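Local structure of mitogen (Streptococcus dysgalactiae, 2J4X) at residues I140-R143 and L144-L148. The protein is a zinc-binding bacterial superantigen of the staphylococcal and streptococcal toxin family, and probably acts as a toxin. Residues are numbered along the deposited sequence; the frame is centred on the assembly and turned at random.
Sequences IDVR and LRKSL
Ile-140 O accepts a hydrogen bond from Leu-144 N at 2.8 Å, one turn further along helix 137-150 of the beta-grasp domain. Asp-141 makes the salt bridge between these two turns, with Arg-145. Its CG stands anti to the backbone N (chi1 -165°), which brings the carboxylate round to the arginine. Arg-145 NE donates to Asp-141 OD1 at 3.0 Å in a nearly straight bond lying in the guanidinium plane, yet it meets the oxygen from above the carboxylate, the two planes being 87° apart. Arg-145 NH2 adds weak bonds to both oxygens, the shorter to Asp-141 OD2 at 3.1 Å. Tyr-188 and Trp-168 also bond the carboxylate, while Thr-184 O receives Arg-145 NH1. Val-142 O takes Lys-146 N, and Val-142 CG1 lies alongside the lysine chain, 3.7 Å from Lys-146 CE; the ammonium continues to Tyr-14 O at the end of helix 7-14 and to Lys-16 O just after it. Arg-143 O accepts Ser-147 N at 2.9 Å, the Arg-143 guanidinium turning instead to Thr-129 O, Glu-139 and Phe-130. The buried aspartate is thus gripped by arginine, phenol and indole, an environment that would favour its ionised form.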
ATOM      1  N   ILE A 140       1.080   2.026  -3.066  1.00 27.10           N
ATOM      2  CA  ILE A 140       1.668   1.259  -4.166  1.00 27.10           C
ATOM      3  C   ILE A 140       1.624  -0.242  -3.839  1.00 28.08           C
ATOM      4  O   ILE A 140       1.154  -1.043  -4.646  1.00 30.64           O
ATOM      5  CB  ILE A 140       3.150   1.614  -4.381  1.00 26.82           C
ATOM      6  CG1 ILE A 140       3.285   3.094  -4.742  1.00 27.57           C
ATOM      7  CG2 ILE A 140       3.748   0.723  -5.456  1.00 24.60           C
ATOM      8  CD1 ILE A 140       4.727   3.549  -4.920  1.00 26.42           C
ATOM      9  N   ASP A 141       2.096  -0.615  -2.648  1.00 27.46           N
ATOM     10  CA  ASP A 141       2.158  -2.017  -2.248  1.00 26.63           C
ATOM     11  C   ASP A 141       0.798  -2.696  -2.258  1.00 26.42           C
ATOM     12  O   ASP A 141       0.646  -3.782  -2.813  1.00 25.96           O
ATOM     13  CB  ASP A 141       2.815  -2.128  -0.861  1.00 27.10           C
ATOM     14  CG  ASP A 141       3.242  -3.558  -0.524  1.00 27.79           C
ATOM     15  OD1 ASP A 141       3.689  -4.278  -1.440  1.00 28.62           O
ATOM     16  OD2 ASP A 141       3.152  -3.959   0.651  1.00 29.02           O
ATOM     17  N   VAL A 142      -0.185  -2.047  -1.642  1.00 25.59           N
ATOM     18  CA  VAL A 142      -1.545  -2.563  -1.585  1.00 26.19           C
ATOM     19  C   VAL A 142      -2.223  -2.656  -2.956  1.00 26.72           C
ATOM     20  O   VAL A 142      -2.889  -3.635  -3.255  1.00 28.18           O
ATOM     21  CB  VAL A 142      -2.430  -1.688  -0.644  1.00 26.39           C
ATOM     22  CG1 VAL A 142      -3.921  -2.047  -0.831  1.00 24.18           C
ATOM     23  CG2 VAL A 142      -1.967  -1.881   0.820  1.00 23.76           C
ATOM     24  N   ARG A 143      -2.093  -1.632  -3.785  1.00 27.36           N
ATOM     25  CA  ARG A 143      -2.699  -1.691  -5.106  1.00 27.11           C
ATOM     26  C   ARG A 143      -1.981  -2.756  -5.982  1.00 28.61           C
ATOM     27  O   ARG A 143      -2.621  -3.471  -6.785  1.00 28.42           O
ATOM     28  CB  ARG A 143      -2.636  -0.305  -5.765  1.00 26.73           C
ATOM     29  CG  ARG A 143      -3.444   0.765  -5.041  1.00 27.36           C
ATOM     30  CD  ARG A 143      -3.315   2.127  -5.723  1.00 28.21           C
ATOM     31  NE  ARG A 143      -3.830   2.118  -7.093  1.00 29.68           N
ATOM     32  CZ  ARG A 143      -3.716   3.134  -7.939  1.00 30.48           C
ATOM     33  NH1 ARG A 143      -3.106   4.238  -7.561  1.00 31.92           N
ATOM     34  NH2 ARG A 143      -4.213   3.060  -9.163  1.00 31.90           N
ATOM     35  N   LEU A 144      -0.665  -2.873  -5.824  1.00 27.65           N
ATOM     36  CA  LEU A 144       0.089  -3.843  -6.607  1.00 28.42           C
ATOM     37  C   LEU A 144      -0.323  -5.243  -6.219  1.00 28.59           C
ATOM     38  O   LEU A 144      -0.496  -6.103  -7.089  1.00 28.43           O
ATOM     39  CB  LEU A 144       1.607  -3.668  -6.410  1.00 28.02           C
ATOM     40  CG  LEU A 144       2.502  -4.612  -7.230  1.00 27.41           C
ATOM     41  CD1 LEU A 144       3.793  -3.914  -7.613  1.00 27.38           C
ATOM     42  CD2 LEU A 144       2.771  -5.877  -6.445  1.00 28.14           C
ATOM     43  N   ARG A 145      -0.483  -5.481  -4.920  1.00 27.93           N
ATOM     44  CA  ARG A 145      -0.879  -6.813  -4.452  1.00 28.22           C
ATOM     45  C   ARG A 145      -2.300  -7.148  -4.896  1.00 28.50           C
ATOM     46  O   ARG A 145      -2.544  -8.251  -5.369  1.00 30.38           O
ATOM     47  CB  ARG A 145      -0.767  -6.920  -2.924  1.00 27.00           C
ATOM     48  CG  ARG A 145       0.658  -6.925  -2.427  1.00 27.12           C
ATOM     49  CD  ARG A 145       0.735  -6.892  -0.921  1.00 25.39           C
ATOM     50  NE  ARG A 145       2.085  -6.590  -0.465  1.00 25.00           N
ATOM     51  CZ  ARG A 145       2.804  -7.358   0.348  1.00 24.65           C
ATOM     52  NH1 ARG A 145       2.319  -8.497   0.814  1.00 22.73           N
ATOM     53  NH2 ARG A 145       4.006  -6.963   0.715  1.00 22.43           N
ATOM     54  N   LYS A 146      -3.228  -6.196  -4.760  1.00 28.23           N
ATOM     55  CA  LYS A 146      -4.625  -6.391  -5.156  1.00 27.97           C
ATOM     56  C   LYS A 146      -4.747  -6.683  -6.658  1.00 29.00           C
ATOM     57  O   LYS A 146      -5.551  -7.511  -7.076  1.00 29.39           O
ATOM     58  CB  LYS A 146      -5.465  -5.172  -4.768  1.00 25.78           C
ATOM     59  CG  LYS A 146      -5.880  -5.155  -3.307  1.00 24.06           C
ATOM     60  CD  LYS A 146      -6.641  -3.861  -2.964  1.00 25.86           C
ATOM     61  CE  LYS A 146      -7.145  -3.805  -1.522  1.00 23.27           C
ATOM     62  NZ  LYS A 146      -8.337  -4.649  -1.316  1.00 23.40           N
ATOM     63  N   SER A 147      -3.940  -6.010  -7.461  1.00 29.15           N
ATOM     64  CA  SER A 147      -3.937  -6.242  -8.899  1.00 31.23           C
ATOM     65  C   SER A 147      -3.459  -7.691  -9.188  1.00 31.05           C
ATOM     66  O   SER A 147      -3.982  -8.376 -10.070  1.00 31.34           O
ATOM     67  CB  SER A 147      -3.020  -5.203  -9.565  1.00 32.66           C
ATOM     68  OG  SER A 147      -2.733  -5.543 -10.909  1.00 38.11           O
ATOM     69  N   LEU A 148      -2.465  -8.155  -8.432  1.00 30.94           N
ATOM     70  CA  LEU A 148      -1.947  -9.505  -8.598  1.00 29.90           C
ATOM     71  C   LEU A 148      -2.943 -10.536  -8.047  1.00 29.59           C
ATOM     72  O   LEU A 148      -3.018 -11.658  -8.534  1.00 30.21           O
ATOM     73  CB  LEU A 148      -0.598  -9.641  -7.877  1.00 30.59           C
ATOM     74  CG  LEU A 148       0.642  -8.968  -8.477  1.00 31.06           C
ATOM     75  CD1 LEU A 148       1.773  -9.009  -7.481  1.00 30.17           C
ATOM     76  CD2 LEU A 148       1.040  -9.656  -9.768  1.00 31.20           C
TER